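Local coordinates for N-acylhomoserine lactone dependent regulatory protein (Burkholderia cenocepacia, PDB 5L10) that probably binds DNA as a LuxR-family transcription factor dependent on N-acylhomoserine lactones, this chain being its autoinducer-binding domain, at residues A24-P27 with P28-A32; E65-H68 with R69-F73; F73-V76 with T77-P80; F105-D108 with A109-G113; T139-D142 with A143-S147. All blocks are in the same frame, centred on the assembly; numbering follows the deposited sequence.

Contact 1 (A24-P27 with P28-A32); sequences AAFP and PIAAA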
loop_
_atom_site.group_PDB
_atom_site.type_symbol
_atom_site.label_atom_id
_atom_site.label_comp_id
_atom_site.label_asym_id
_atom_site.label_seq_id
_atom_site.Cartn_x
_atom_site.Cartn_y
_atom_site.Cartn_z
ATOM N N ALA A 24 1.298 4.785 -19.072
ATOM C CA ALA A 24 1.441 3.347 -19.243
ATOM C C ALA A 24 1.088 2.564 -17.990
ATOM O O ALA A 24 0.826 1.360 -18.084
ATOM C CB ALA A 24 2.871 2.999 -19.659
ATOM N N ALA A 25 1.079 3.214 -16.827
ATOM C CA ALA A 25 0.810 2.527 -15.571
ATOM C C ALA A 25 -0.670 2.433 -15.249
ATOM O O ALA A 25 -1.070 1.534 -14.499
ATOM C CB ALA A 25 1.522 3.227 -14.413
ATOM N N PHE A 26 -1.497 3.329 -15.783
ATOM C CA PHE A 26 -2.911 3.279 -15.417
ATOM C C PHE A 26 -3.661 2.128 -16.082
ATOM O O PHE A 26 -4.396 1.417 -15.374
ATOM C CB PHE A 26 -3.573 4.629 -15.691
ATOM C CG PHE A 26 -5.039 4.626 -15.421
ATOM C CD1 PHE A 26 -5.941 4.735 -16.462
ATOM C CD2 PHE A 26 -5.517 4.461 -14.129
ATOM C CE1 PHE A 26 -7.295 4.718 -16.222
ATOM C CE2 PHE A 26 -6.873 4.438 -13.881
ATOM C CZ PHE A 26 -7.763 4.565 -14.931
ATOM N N PRO A 27 -3.535 1.876 -17.389
ATOM C CA PRO A 27 -4.326 0.796 -18.025
ATOM C C PRO A 27 -4.182 -0.553 -17.333
ATOM O O PRO A 27 -5.178 -1.282 -17.225
ATOM C CB PRO A 27 -3.774 0.755 -19.456
ATOM C CG PRO A 27 -3.372 2.148 -19.713
ATOM C CD PRO A 27 -2.807 2.657 -18.410
ATOM N N PRO A 28 -2.984 -0.953 -16.868
ATOM C CA PRO A 28 -2.928 -2.217 -16.109
ATOM C C PRO A 28 -3.794 -2.209 -14.863
ATOM O O PRO A 28 -4.484 -3.199 -14.587
ATOM C CB PRO A 28 -1.440 -2.354 -15.759
ATOM C CG PRO A 28 -0.745 -1.613 -16.812
ATOM C CD PRO A 28 -1.624 -0.435 -17.117
ATOM N N ILE A 29 -3.781 -1.116 -14.097
ATOM C CA ILE A 29 -4.565 -1.067 -12.868
ATOM C C ILE A 29 -6.055 -1.031 -13.186
ATOM O O ILE A 29 -6.866 -1.669 -12.504
ATOM C CB ILE A 29 -4.136 0.137 -12.009
ATOM C CG1 ILE A 29 -2.644 0.049 -11.674
ATOM C CG2 ILE A 29 -4.962 0.206 -10.739
ATOM C CD1 ILE A 29 -2.105 1.267 -10.958
ATOM N N ALA A 30 -6.440 -0.293 -14.229
ATOM C CA ALA A 30 -7.847 -0.234 -14.611
ATOM C C ALA A 30 -8.326 -1.570 -15.171
ATOM O O ALA A 30 -9.462 -1.986 -14.911
ATOM C CB ALA A 30 -8.070 0.889 -15.622
ATOM N N ALA A 31 -7.476 -2.258 -15.938
ATOM C CA ALA A 31 -7.856 -3.564 -16.464
ATOM C C ALA A 31 -8.030 -4.581 -15.342
ATOM O O ALA A 31 -8.940 -5.419 -15.392
ATOM C CB ALA A 31 -6.822 -4.046 -17.480
ATOM N N ALA A 32 -7.178 -4.519 -14.315
ATOM C CA ALA A 32 -7.328 -5.430 -13.184
ATOM C C ALA A 32 -8.598 -5.127 -12.397
ATOM O O ALA A 32 -9.347 -6.045 -12.039
ATOM C CB ALA A 32 -6.099 -5.351 -12.278
#
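The carbonyl O of Pro27 accepts the backbone N-H of Ala31 at 2.8 Å (Ala31 N to Pro27 O), one turn on along helix 22-35. A second bond joins Ala30 N to Phe26 O at 2.9 Å and is close to straight, 167° at the hydrogen. Before these two bonds the usual pattern breaks: Pro27 and Pro28 have no N-H to give, and the helix kinks there. The two proline rings lie side by side, pointing the same way, with Pro28 CD near Ala24 O. The methyl of Ala30 sits over one face of the Phe26 ring, a CH-pi contact with CB 4.1 Å from the ring centroid; Cys41 of strand 40-46 touches both residues. Leu164 and Leu156 of helix 143-169 pack on Phe26 and Ile29, and Ala15 and Leu16 of helix 3-16 on Pro28. The four-residue bonding is thus picked up again at Ala30, and apolar side chains alone join the kinked helix to sheet and helices.

Contact 2 (E65-H68 with R69-F73); sequences EWEH and RYVKF. With GOL (glycerol), chain I.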
loop_
_atom_site.group_PDB
_atom_site.type_symbol
_atom_site.label_atom_id
_atom_site.label_comp_id
_atom_site.label_asym_id
_atom_site.label_seq_id
_atom_site.Cartn_x
_atom_site.Cartn_y
_atom_site.Cartn_z
ATOM N N GLU A 65 -18.468 13.621 -17.822
ATOM C CA GLU A 65 -19.400 14.604 -17.282
ATOM C C GLU A 65 -19.387 14.615 -15.757
ATOM O O GLU A 65 -19.651 15.656 -15.145
ATOM C CB GLU A 65 -20.809 14.342 -17.819
ATOM C CG GLU A 65 -21.890 15.282 -17.285
ATOM C CD GLU A 65 -21.780 16.710 -17.801
ATOM O OE1 GLU A 65 -20.972 16.968 -18.719
ATOM O OE2 GLU A 65 -22.515 17.579 -17.281
ATOM N N TRP A 66 -19.060 13.485 -15.123
ATOM C CA TRP A 66 -18.941 13.481 -13.668
ATOM C C TRP A 66 -17.770 14.340 -13.212
ATOM O O TRP A 66 -17.904 15.143 -12.282
ATOM C CB TRP A 66 -18.782 12.059 -13.140
ATOM C CG TRP A 66 -18.547 12.026 -11.657
ATOM C CD1 TRP A 66 -19.479 12.208 -10.673
ATOM C CD2 TRP A 66 -17.298 11.805 -10.989
ATOM N NE1 TRP A 66 -18.888 12.110 -9.436
ATOM C CE2 TRP A 66 -17.551 11.862 -9.602
ATOM C CE3 TRP A 66 -15.993 11.564 -11.428
ATOM C CZ2 TRP A 66 -16.545 11.686 -8.652
ATOM C CZ3 TRP A 66 -14.997 11.388 -10.482
ATOM C CH2 TRP A 66 -15.278 11.450 -9.112
ATOM N N GLU A 67 -16.605 14.173 -13.845
ATOM C CA GLU A 67 -15.464 15.010 -13.498
ATOM C C GLU A 67 -15.749 16.475 -13.803
ATOM O O GLU A 67 -15.382 17.362 -13.022
ATOM C CB GLU A 67 -14.211 14.546 -14.239
ATOM C CG GLU A 67 -12.990 15.405 -13.939
ATOM C CD GLU A 67 -11.780 15.040 -14.777
ATOM O OE1 GLU A 67 -11.839 14.032 -15.513
ATOM O OE2 GLU A 67 -10.766 15.766 -14.694
ATOM N N HIS A 68 -16.415 16.747 -14.930
ATOM C CA HIS A 68 -16.751 18.123 -15.284
ATOM C C HIS A 68 -17.584 18.786 -14.196
ATOM O O HIS A 68 -17.360 19.954 -13.858
ATOM C CB HIS A 68 -17.493 18.157 -16.620
ATOM C CG HIS A 68 -18.071 19.497 -16.958
ATOM N ND1 HIS A 68 -17.348 20.481 -17.598
ATOM C CD2 HIS A 68 -19.304 20.015 -16.747
ATOM C CE1 HIS A 68 -18.112 21.547 -17.767
ATOM N NE2 HIS A 68 -19.303 21.290 -17.259
ATOM N N ARG A 69 -18.551 18.059 -13.634
ATOM C CA ARG A 69 -19.347 18.615 -12.549
ATOM C C ARG A 69 -18.586 18.590 -11.232
ATOM O O ARG A 69 -18.781 19.477 -10.392
ATOM C CB ARG A 69 -20.671 17.860 -12.442
ATOM C CG ARG A 69 -21.518 18.000 -13.697
ATOM C CD ARG A 69 -22.452 16.826 -13.879
ATOM N NE ARG A 69 -23.578 16.867 -12.957
ATOM C CZ ARG A 69 -24.742 17.443 -13.234
ATOM N NH1 ARG A 69 -24.926 18.031 -14.408
ATOM N NH2 ARG A 69 -25.722 17.432 -12.341
ATOM N N TYR A 70 -17.706 17.601 -11.048
ATOM C CA TYR A 70 -16.803 17.602 -9.903
ATOM C C TYR A 70 -15.940 18.859 -9.875
ATOM O O TYR A 70 -15.575 19.340 -8.797
ATOM C CB TYR A 70 -15.925 16.347 -9.940
ATOM C CG TYR A 70 -15.086 16.128 -8.699
ATOM C CD1 TYR A 70 -15.548 15.335 -7.656
ATOM C CD2 TYR A 70 -13.829 16.702 -8.577
ATOM C CE1 TYR A 70 -14.785 15.134 -6.523
ATOM C CE2 TYR A 70 -13.060 16.506 -7.450
ATOM C CZ TYR A 70 -13.542 15.721 -6.426
ATOM O OH TYR A 70 -12.773 15.525 -5.304
ATOM N N VAL A 71 -15.614 19.410 -11.041
ATOM C CA VAL A 71 -14.762 20.591 -11.118
ATOM C C VAL A 71 -15.573 21.873 -10.985
ATOM O O VAL A 71 -15.256 22.731 -10.157
ATOM C CB VAL A 71 -13.949 20.574 -12.431
ATOM C CG1 VAL A 71 -13.271 21.914 -12.657
ATOM C CG2 VAL A 71 -12.911 19.462 -12.397
ATOM N N LYS A 72 -16.634 22.023 -11.785
ATOM C CA LYS A 72 -17.385 23.275 -11.793
ATOM C C LYS A 72 -18.144 23.509 -10.492
ATOM O O LYS A 72 -18.436 24.664 -10.162
ATOM C CB LYS A 72 -18.351 23.316 -12.981
ATOM C CG LYS A 72 -19.657 22.570 -12.765
ATOM C CD LYS A 72 -20.560 22.637 -13.991
ATOM C CE LYS A 72 -21.099 24.038 -14.210
ATOM N NZ LYS A 72 -22.103 24.087 -15.314
ATOM N N PHE A 73 -18.462 22.454 -9.745
ATOM C CA PHE A 73 -19.130 22.605 -8.459
ATOM C C PHE A 73 -18.157 22.621 -7.287
ATOM O O PHE A 73 -18.604 22.694 -6.137
ATOM C CB PHE A 73 -20.164 21.491 -8.257
ATOM C CG PHE A 73 -21.320 21.554 -9.218
ATOM C CD1 PHE A 73 -21.681 22.756 -9.807
ATOM C CD2 PHE A 73 -22.040 20.412 -9.536
ATOM C CE1 PHE A 73 -22.740 22.819 -10.697
ATOM C CE2 PHE A 73 -23.100 20.471 -10.427
ATOM C CZ PHE A 73 -23.451 21.676 -11.005
HETATM C C1 GOL I . -21.507 24.487 -18.760
HETATM O O1 GOL I . -21.880 23.249 -18.197
HETATM C C2 GOL I . -20.004 24.506 -19.016
HETATM O O2 GOL I . -19.749 24.268 -20.384
HETATM C C3 GOL I . -19.419 25.857 -18.615
HETATM O O3 GOL I . -19.642 26.081 -17.241
#
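Glu65 and Arg69, one turn apart, bring their chains across each other at a slant. Glu65 leaves the helix with CG trans to its backbone N (chi1 178°) and then bends at chi2, which brings the carboxylate back alongside the aliphatic part of Arg69; OE2 comes to 3.5 Å from Arg69 CD. The carboxylate reaches the guanidinium at its edge, but the salt bridge is long, 3.8 Å between Glu65 OE2 and Arg69 NH1. Arg69 itself bends at chi3, and its NH2 makes a salt bridge to Asp108.

Trp66 and Tyr70 run alongside each other, Trp66 CZ2 lying 3.9 Å from Tyr70 CD1, with their rings inclined at 44°. They probably correspond to the conserved tryptophan and tyrosine of the autoinducer pocket in LuxR relatives. On the solvent side His68 NE2 and Lys72 CD meet at 3.8 Å. With chi1 at 81° and a further bend at chi3, Lys72 reaches past the imidazole to a glycerol, probably from the crystallisation liquor. Lys72 NZ donates to glycerol O1 at 3.0 Å, and His68 NE2 shares the same oxygen through a weak bond. Glu67 OE1 is hydrogen-bonded to His62 NE2.

Helix 64-72 thus turns Trp66 and Tyr70 inward: Trp66 touches Ala109 and Tyr70 touches Phe105 of helix 103-111, while Met56 and Ile58 of strand 56-60 also pack on Tyr70.

Contact 3 (F73-V76 with T77-P80); sequences FGYV and TIDP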
loop_
_atom_site.group_PDB
_atom_site.type_symbol
_atom_site.label_atom_id
_atom_site.label_comp_id
_atom_site.label_asym_id
_atom_site.label_seq_id
_atom_site.Cartn_x
_atom_site.Cartn_y
_atom_site.Cartn_z
ATOM N N PHE A 73 -18.462 22.454 -9.745
ATOM C CA PHE A 73 -19.130 22.605 -8.459
ATOM C C PHE A 73 -18.157 22.621 -7.287
ATOM O O PHE A 73 -18.604 22.694 -6.137
ATOM C CB PHE A 73 -20.164 21.491 -8.257
ATOM C CG PHE A 73 -21.320 21.554 -9.218
ATOM C CD1 PHE A 73 -21.681 22.756 -9.807
ATOM C CD2 PHE A 73 -22.040 20.412 -9.536
ATOM C CE1 PHE A 73 -22.740 22.819 -10.697
ATOM C CE2 PHE A 73 -23.100 20.471 -10.427
ATOM C CZ PHE A 73 -23.451 21.676 -11.005
ATOM N N GLY A 74 -16.855 22.548 -7.545
ATOM C CA GLY A 74 -15.865 22.670 -6.484
ATOM C C GLY A 74 -15.891 21.552 -5.466
ATOM O O GLY A 74 -15.721 21.803 -4.266
ATOM N N TYR A 75 -16.082 20.311 -5.919
ATOM C CA TYR A 75 -16.244 19.196 -4.993
ATOM C C TYR A 75 -14.953 18.814 -4.282
ATOM O O TYR A 75 -15.011 18.113 -3.266
ATOM C CB TYR A 75 -16.803 17.980 -5.729
ATOM C CG TYR A 75 -18.274 18.089 -6.049
ATOM C CD1 TYR A 75 -19.084 18.995 -5.376
ATOM C CD2 TYR A 75 -18.854 17.286 -7.021
ATOM C CE1 TYR A 75 -20.429 19.099 -5.664
ATOM C CE2 TYR A 75 -20.199 17.384 -7.316
ATOM C CZ TYR A 75 -20.982 18.292 -6.635
ATOM O OH TYR A 75 -22.321 18.394 -6.925
ATOM N N VAL A 76 -13.792 19.242 -4.786
ATOM C CA VAL A 76 -12.542 18.929 -4.095
ATOM C C VAL A 76 -12.522 19.565 -2.712
ATOM O O VAL A 76 -11.875 19.050 -1.791
ATOM C CB VAL A 76 -11.329 19.370 -4.942
ATOM C CG1 VAL A 76 -11.322 20.885 -5.136
ATOM C CG2 VAL A 76 -10.031 18.908 -4.294
ATOM N N THR A 77 -13.244 20.673 -2.535
ATOM C CA THR A 77 -13.270 21.350 -1.244
ATOM C C THR A 77 -13.952 20.496 -0.182
ATOM O O THR A 77 -13.544 20.499 0.986
ATOM C CB THR A 77 -13.974 22.699 -1.390
ATOM O OG1 THR A 77 -13.199 23.551 -2.241
ATOM C CG2 THR A 77 -14.161 23.373 -0.035
ATOM N N ILE A 78 -14.976 19.738 -0.570
ATOM C CA ILE A 78 -15.857 19.084 0.391
ATOM C C ILE A 78 -16.014 17.599 0.088
ATOM O O ILE A 78 -16.984 16.973 0.529
ATOM C CB ILE A 78 -17.231 19.785 0.412
ATOM C CG1 ILE A 78 -17.764 19.986 -1.013
ATOM C CG2 ILE A 78 -17.132 21.124 1.121
ATOM C CD1 ILE A 78 -18.532 18.804 -1.582
ATOM N N ASP A 79 -15.073 17.024 -0.662
ATOM C CA ASP A 79 -15.171 15.624 -1.068
ATOM C C ASP A 79 -15.251 14.715 0.155
ATOM O O ASP A 79 -14.269 14.572 0.892
ATOM C CB ASP A 79 -13.978 15.235 -1.946
ATOM C CG ASP A 79 -14.181 13.906 -2.667
ATOM O OD1 ASP A 79 -14.740 12.959 -2.073
ATOM O OD2 ASP A 79 -13.767 13.807 -3.841
ATOM N N PRO A 80 -16.398 14.068 0.382
ATOM C CA PRO A 80 -16.547 13.234 1.586
ATOM C C PRO A 80 -15.643 12.021 1.585
ATOM O O PRO A 80 -15.188 11.596 2.656
ATOM C CB PRO A 80 -18.027 12.823 1.553
ATOM C CG PRO A 80 -18.662 13.659 0.468
ATOM C CD PRO A 80 -17.580 14.007 -0.487
#
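The ring of Tyr75 meets Ile78 obliquely through its CD1, 3.8 Å from Ile78 CD1, while Phe73 CB lies over one face, towards the rim; beyond the turn, Phe105 forms an edge-to-face pair with the same ring. The first two torsions of Ile78 together, chi1 at 48° and a bend at chi2, fold its end methyl back towards the tyrosine.

The backbone beneath makes two successive tight turns. Thr77 N donates to Gly74 O at 3.2 Å, and Ile78 N to Tyr75 O at 3.1 Å; in both cases the donor stands well above the carbonyl plane, 48° and 65° out of it respectively, and off the lone pairs. Gly74 has positive phi and ends helix 64-72 in a Schellman motif, so the chain leaves the helix and enters these turns.

Asp79 is the N-cap of helix 80-87: its OD1 makes weak bonds to the backbone N-H groups of Ile81 and Ile82. Its other oxygen, OD2, bonds to the hydroxyl of Tyr70 and, weakly, to a glycerol. By its spacing from Trp66 and Tyr70, Asp79 is probably the conserved pocket aspartate, as in LuxR relatives. The segment from Phe73 to Pro80 is therefore the link between helices 64-72 and 80-87, with helix 103-111 against it: Phe105 touches Asp79 and Pro80, and Ala104 touches Tyr75.

Contact 4 (F105-D108 with A109-G113); sequences FWHD and AACFG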
loop_
_atom_site.group_PDB
_atom_site.type_symbol
_atom_site.label_atom_id
_atom_site.label_comp_id
_atom_site.label_asym_id
_atom_site.label_seq_id
_atom_site.Cartn_x
_atom_site.Cartn_y
_atom_site.Cartn_z
ATOM N N PHE A 105 -23.101 16.292 -3.472
ATOM C CA PHE A 105 -22.008 15.464 -3.970
ATOM C C PHE A 105 -22.514 14.092 -4.400
ATOM O O PHE A 105 -22.321 13.670 -5.546
ATOM C CB PHE A 105 -20.927 15.335 -2.895
ATOM C CG PHE A 105 -19.769 14.464 -3.292
ATOM C CD1 PHE A 105 -18.675 15.002 -3.949
ATOM C CD2 PHE A 105 -19.765 13.111 -2.993
ATOM C CE1 PHE A 105 -17.601 14.207 -4.305
ATOM C CE2 PHE A 105 -18.695 12.310 -3.348
ATOM C CZ PHE A 105 -17.612 12.859 -4.004
ATOM N N TRP A 106 -23.176 13.381 -3.486
ATOM C CA TRP A 106 -23.652 12.037 -3.792
ATOM C C TRP A 106 -24.743 12.044 -4.858
ATOM O O TRP A 106 -24.887 11.062 -5.596
ATOM C CB TRP A 106 -24.148 11.363 -2.514
ATOM C CG TRP A 106 -23.062 11.135 -1.501
ATOM C CD1 TRP A 106 -22.973 11.682 -0.252
ATOM C CD2 TRP A 106 -21.906 10.301 -1.656
ATOM N NE1 TRP A 106 -21.835 11.236 0.379
ATOM C CE2 TRP A 106 -21.164 10.387 -0.460
ATOM C CE3 TRP A 106 -21.426 9.490 -2.690
ATOM C CZ2 TRP A 106 -19.968 9.694 -0.272
ATOM C CZ3 TRP A 106 -20.240 8.804 -2.501
ATOM C CH2 TRP A 106 -19.525 8.908 -1.301
ATOM N N HIS A 107 -25.516 13.131 -4.952
ATOM C CA HIS A 107 -26.532 13.244 -5.996
ATOM C C HIS A 107 -25.909 13.124 -7.381
ATOM O O HIS A 107 -26.355 12.325 -8.212
ATOM C CB HIS A 107 -27.278 14.573 -5.846
ATOM C CG HIS A 107 -28.118 14.943 -7.030
ATOM N ND1 HIS A 107 -29.400 14.468 -7.211
ATOM C CD2 HIS A 107 -27.866 15.755 -8.084
ATOM C CE1 HIS A 107 -29.899 14.967 -8.329
ATOM N NE2 HIS A 107 -28.988 15.750 -8.879
ATOM N N ASP A 108 -24.858 13.904 -7.638
ATOM C CA ASP A 108 -24.190 13.856 -8.934
ATOM C C ASP A 108 -23.476 12.524 -9.144
ATOM O O ASP A 108 -23.465 11.989 -10.258
ATOM C CB ASP A 108 -23.213 15.024 -9.052
ATOM C CG ASP A 108 -23.917 16.354 -9.217
ATOM O OD1 ASP A 108 -24.885 16.419 -10.004
ATOM O OD2 ASP A 108 -23.508 17.336 -8.561
ATOM N N ALA A 109 -22.875 11.974 -8.086
ATOM C CA ALA A 109 -22.210 10.680 -8.195
ATOM C C ALA A 109 -23.193 9.590 -8.613
ATOM O O ALA A 109 -22.942 8.841 -9.564
ATOM C CB ALA A 109 -21.540 10.325 -6.867
ATOM N N ALA A 110 -24.326 9.494 -7.913
ATOM C CA ALA A 110 -25.328 8.487 -8.247
ATOM C C ALA A 110 -25.871 8.673 -9.659
ATOM O O ALA A 110 -26.211 7.689 -10.328
ATOM C CB ALA A 110 -26.467 8.528 -7.229
ATOM N N CYS A 111 -25.954 9.918 -10.135
ATOM C CA CYS A 111 -26.512 10.170 -11.458
ATOM C C CYS A 111 -25.602 9.696 -12.585
ATOM O O CYS A 111 -26.065 9.579 -13.724
ATOM C CB CYS A 111 -26.804 11.662 -11.635
ATOM S SG CYS A 111 -28.236 12.276 -10.716
ATOM N N PHE A 112 -24.327 9.418 -12.305
ATOM C CA PHE A 112 -23.379 9.084 -13.363
ATOM C C PHE A 112 -22.669 7.764 -13.099
ATOM O O PHE A 112 -21.572 7.532 -13.611
ATOM C CB PHE A 112 -22.367 10.214 -13.555
ATOM C CG PHE A 112 -22.977 11.475 -14.083
ATOM C CD1 PHE A 112 -23.193 11.636 -15.438
ATOM C CD2 PHE A 112 -23.357 12.490 -13.223
ATOM C CE1 PHE A 112 -23.768 12.790 -15.929
ATOM C CE2 PHE A 112 -23.929 13.650 -13.705
ATOM C CZ PHE A 112 -24.135 13.802 -15.061
ATOM N N GLY A 113 -23.285 6.882 -12.317
ATOM C CA GLY A 113 -22.749 5.559 -12.092
ATOM C C GLY A 113 -21.734 5.447 -10.976
ATOM O O GLY A 113 -21.361 4.324 -10.613
#
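The closing turns of helix 103-111 carry this contact, where the helix gives way to a loop. Ala109 N to Phe105 O (3.1 Å) and Ala110 N to Trp106 O (2.9 Å) are regular helical bonds. At the last turn Cys111 N still bonds to His107 O at 3.1 Å, with a second, weak share going to Asp108 O.

The side-chain contacts join residues three or four apart. Cys111 SG sits over one face of the His107 imidazole, 4.1 Å from its centroid and 16° off the normal; a chi1 of 167° swings the imidazole away from its own N-H and into line with the sulfur. Phe112 brings its ring edge to the backbone, with CD2 at 3.0 Å from Asp108 O, close to the ring plane. Trp106 CE3 meets the methyl of Ala109 at 4.3 Å, and its indole also packs on Trp94.

At the helix end the Ala110 carbonyl is hydrogen-bonded to Arg115. Asp108 OD1 forms a salt bridge with Arg69, so its carboxylate probably stays ionised, and helix 103-111 is tied by charge to helix 64-72.

Contact 5 (T139-D142 with A143-S147); sequences TPLD and ADEIS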
loop_
_atom_site.group_PDB
_atom_site.type_symbol
_atom_site.label_atom_id
_atom_site.label_comp_id
_atom_site.label_asym_id
_atom_site.label_seq_id
_atom_site.Cartn_x
_atom_site.Cartn_y
_atom_site.Cartn_z
ATOM N N THR A 139 -24.319 -3.169 -8.612
ATOM C CA THR A 139 -24.717 -3.730 -7.335
ATOM C C THR A 139 -23.678 -3.395 -6.275
ATOM O O THR A 139 -22.470 -3.486 -6.539
ATOM C CB THR A 139 -24.876 -5.255 -7.428
ATOM O OG1 THR A 139 -25.769 -5.575 -8.500
ATOM C CG2 THR A 139 -25.436 -5.821 -6.137
ATOM N N PRO A 140 -24.109 -2.994 -5.084
ATOM C CA PRO A 140 -23.172 -2.888 -3.962
ATOM C C PRO A 140 -22.699 -4.266 -3.526
ATOM O O PRO A 140 -23.431 -5.254 -3.610
ATOM C CB PRO A 140 -24.004 -2.212 -2.865
ATOM C CG PRO A 140 -25.431 -2.513 -3.233
ATOM C CD PRO A 140 -25.466 -2.544 -4.727
ATOM N N LEU A 141 -21.454 -4.330 -3.059
ATOM C CA LEU A 141 -20.888 -5.602 -2.627
ATOM C C LEU A 141 -21.464 -6.022 -1.279
ATOM O O LEU A 141 -21.506 -5.228 -0.335
ATOM C CB LEU A 141 -19.365 -5.507 -2.536
ATOM C CG LEU A 141 -18.579 -5.378 -3.841
ATOM C CD1 LEU A 141 -17.149 -4.929 -3.570
ATOM C CD2 LEU A 141 -18.586 -6.699 -4.580
ATOM N N ASP A 142 -21.915 -7.273 -1.192
ATOM C CA ASP A 142 -22.245 -7.834 0.109
ATOM C C ASP A 142 -20.963 -8.124 0.882
ATOM O O ASP A 142 -19.875 -8.232 0.311
ATOM C CB ASP A 142 -23.085 -9.108 -0.029
ATOM C CG ASP A 142 -22.423 -10.155 -0.903
ATOM O OD1 ASP A 142 -22.292 -9.910 -2.117
ATOM O OD2 ASP A 142 -22.049 -11.229 -0.383
ATOM N N ALA A 143 -21.107 -8.245 2.204
ATOM C CA ALA A 143 -19.944 -8.431 3.066
ATOM C C ALA A 143 -19.127 -9.657 2.672
ATOM O O ALA A 143 -17.899 -9.656 2.820
ATOM C CB ALA A 143 -20.389 -8.539 4.523
ATOM N N ASP A 144 -19.784 -10.705 2.170
ATOM C CA ASP A 144 -19.064 -11.907 1.764
ATOM C C ASP A 144 -18.193 -11.654 0.540
ATOM O O ASP A 144 -17.117 -12.251 0.413
ATOM C CB ASP A 144 -20.057 -13.038 1.496
ATOM C CG ASP A 144 -19.451 -14.411 1.709
ATOM O OD1 ASP A 144 -19.175 -14.761 2.876
ATOM O OD2 ASP A 144 -19.267 -15.144 0.714
ATOM N N GLU A 145 -18.638 -10.781 -0.369
ATOM C CA GLU A 145 -17.802 -10.406 -1.506
ATOM C C GLU A 145 -16.699 -9.446 -1.084
ATOM O O GLU A 145 -15.594 -9.478 -1.637
ATOM C CB GLU A 145 -18.655 -9.781 -2.611
ATOM C CG GLU A 145 -19.420 -10.778 -3.469
ATOM C CD GLU A 145 -20.242 -10.095 -4.551
ATOM O OE1 GLU A 145 -20.792 -9.007 -4.280
ATOM O OE2 GLU A 145 -20.329 -10.638 -5.674
ATOM N N ILE A 146 -16.986 -8.576 -0.113
ATOM C CA ILE A 146 -15.956 -7.681 0.406
ATOM C C ILE A 146 -14.831 -8.484 1.045
ATOM O O ILE A 146 -13.645 -8.207 0.824
ATOM C CB ILE A 146 -16.567 -6.678 1.403
ATOM C CG1 ILE A 146 -17.603 -5.799 0.706
ATOM C CG2 ILE A 146 -15.479 -5.821 2.024
ATOM C CD1 ILE A 146 -18.278 -4.814 1.630
ATOM N N SER A 147 -15.186 -9.501 1.834
ATOM C CA SER A 147 -14.179 -10.324 2.497
ATOM C C SER A 147 -13.210 -10.938 1.494
ATOM O O SER A 147 -11.992 -10.924 1.710
ATOM C CB SER A 147 -14.866 -11.413 3.321
ATOM O OG SER A 147 -13.952 -12.430 3.690
#
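Leu141 lays its CD2 methyl against the side chain of Glu145, 3.7 Å from Glu145 CB, the two chains crossing at about a right angle. Its CB meets Ile146 CG1 at the same distance of 3.7 Å, so the leucine is in touch with two residues of the first helical turn. Ile146 in turn rests its CG1 3.4 Å from Asp142 O.

Asp142 is the N-cap of helix 143-169. Its chi1 of 55° tucks the carboxylate in over its own backbone and towards the helix, where OD2 accepts the N-H of Glu145 in a weak capping bond, 3.4 Å from Glu145 N. The carbonyl of Asp142 does more: Ile146 N donates to Asp142 O at 2.9 Å, nearly in line with the carbonyl, and Glu145 N adds a weak bond to the same oxygen.

Asp142 OD1 and Glu145 OE1 are modelled close together although both are acceptors, so the exact placing of these surface carboxylates is doubtful. Asp144 runs beside Asp142, and acidic groups at this N-terminus would probably interact favourably with the helix dipole. Farther along, Ser147 OG bonds to His10 of the second subunit, bringing the turn near the dimer contact.

The Leu141-Ile146 pair is a hydrophobic staple, here accompanying an aspartate N-cap, a classical helix start.

Overall arrangement
Contacts 1 to 5 follow one another along the chain, contacts 2 and 3 sharing Phe73. Contacts 2, 3 and 4 form one cluster, their centres 10 to 13 Å apart, where helix 64-72, the link to helix 80-87 and helix 103-111 interlock beside the five-stranded antiparallel sheet, tied together by a salt bridge and a hydrogen bond. Glycerol near Tyr70, Asp79 and Phe105, though probably from the crystallisation liquor, marks what is probably the autoinducer pocket, as in LuxR relatives. Contact 1, on helix 22-35 beside strand 40-46 and helix 143-169, lies about 23 to 26 Å from the other centres. Contact 5 opens helix 143-169, with its centre at least 21 Å from every other.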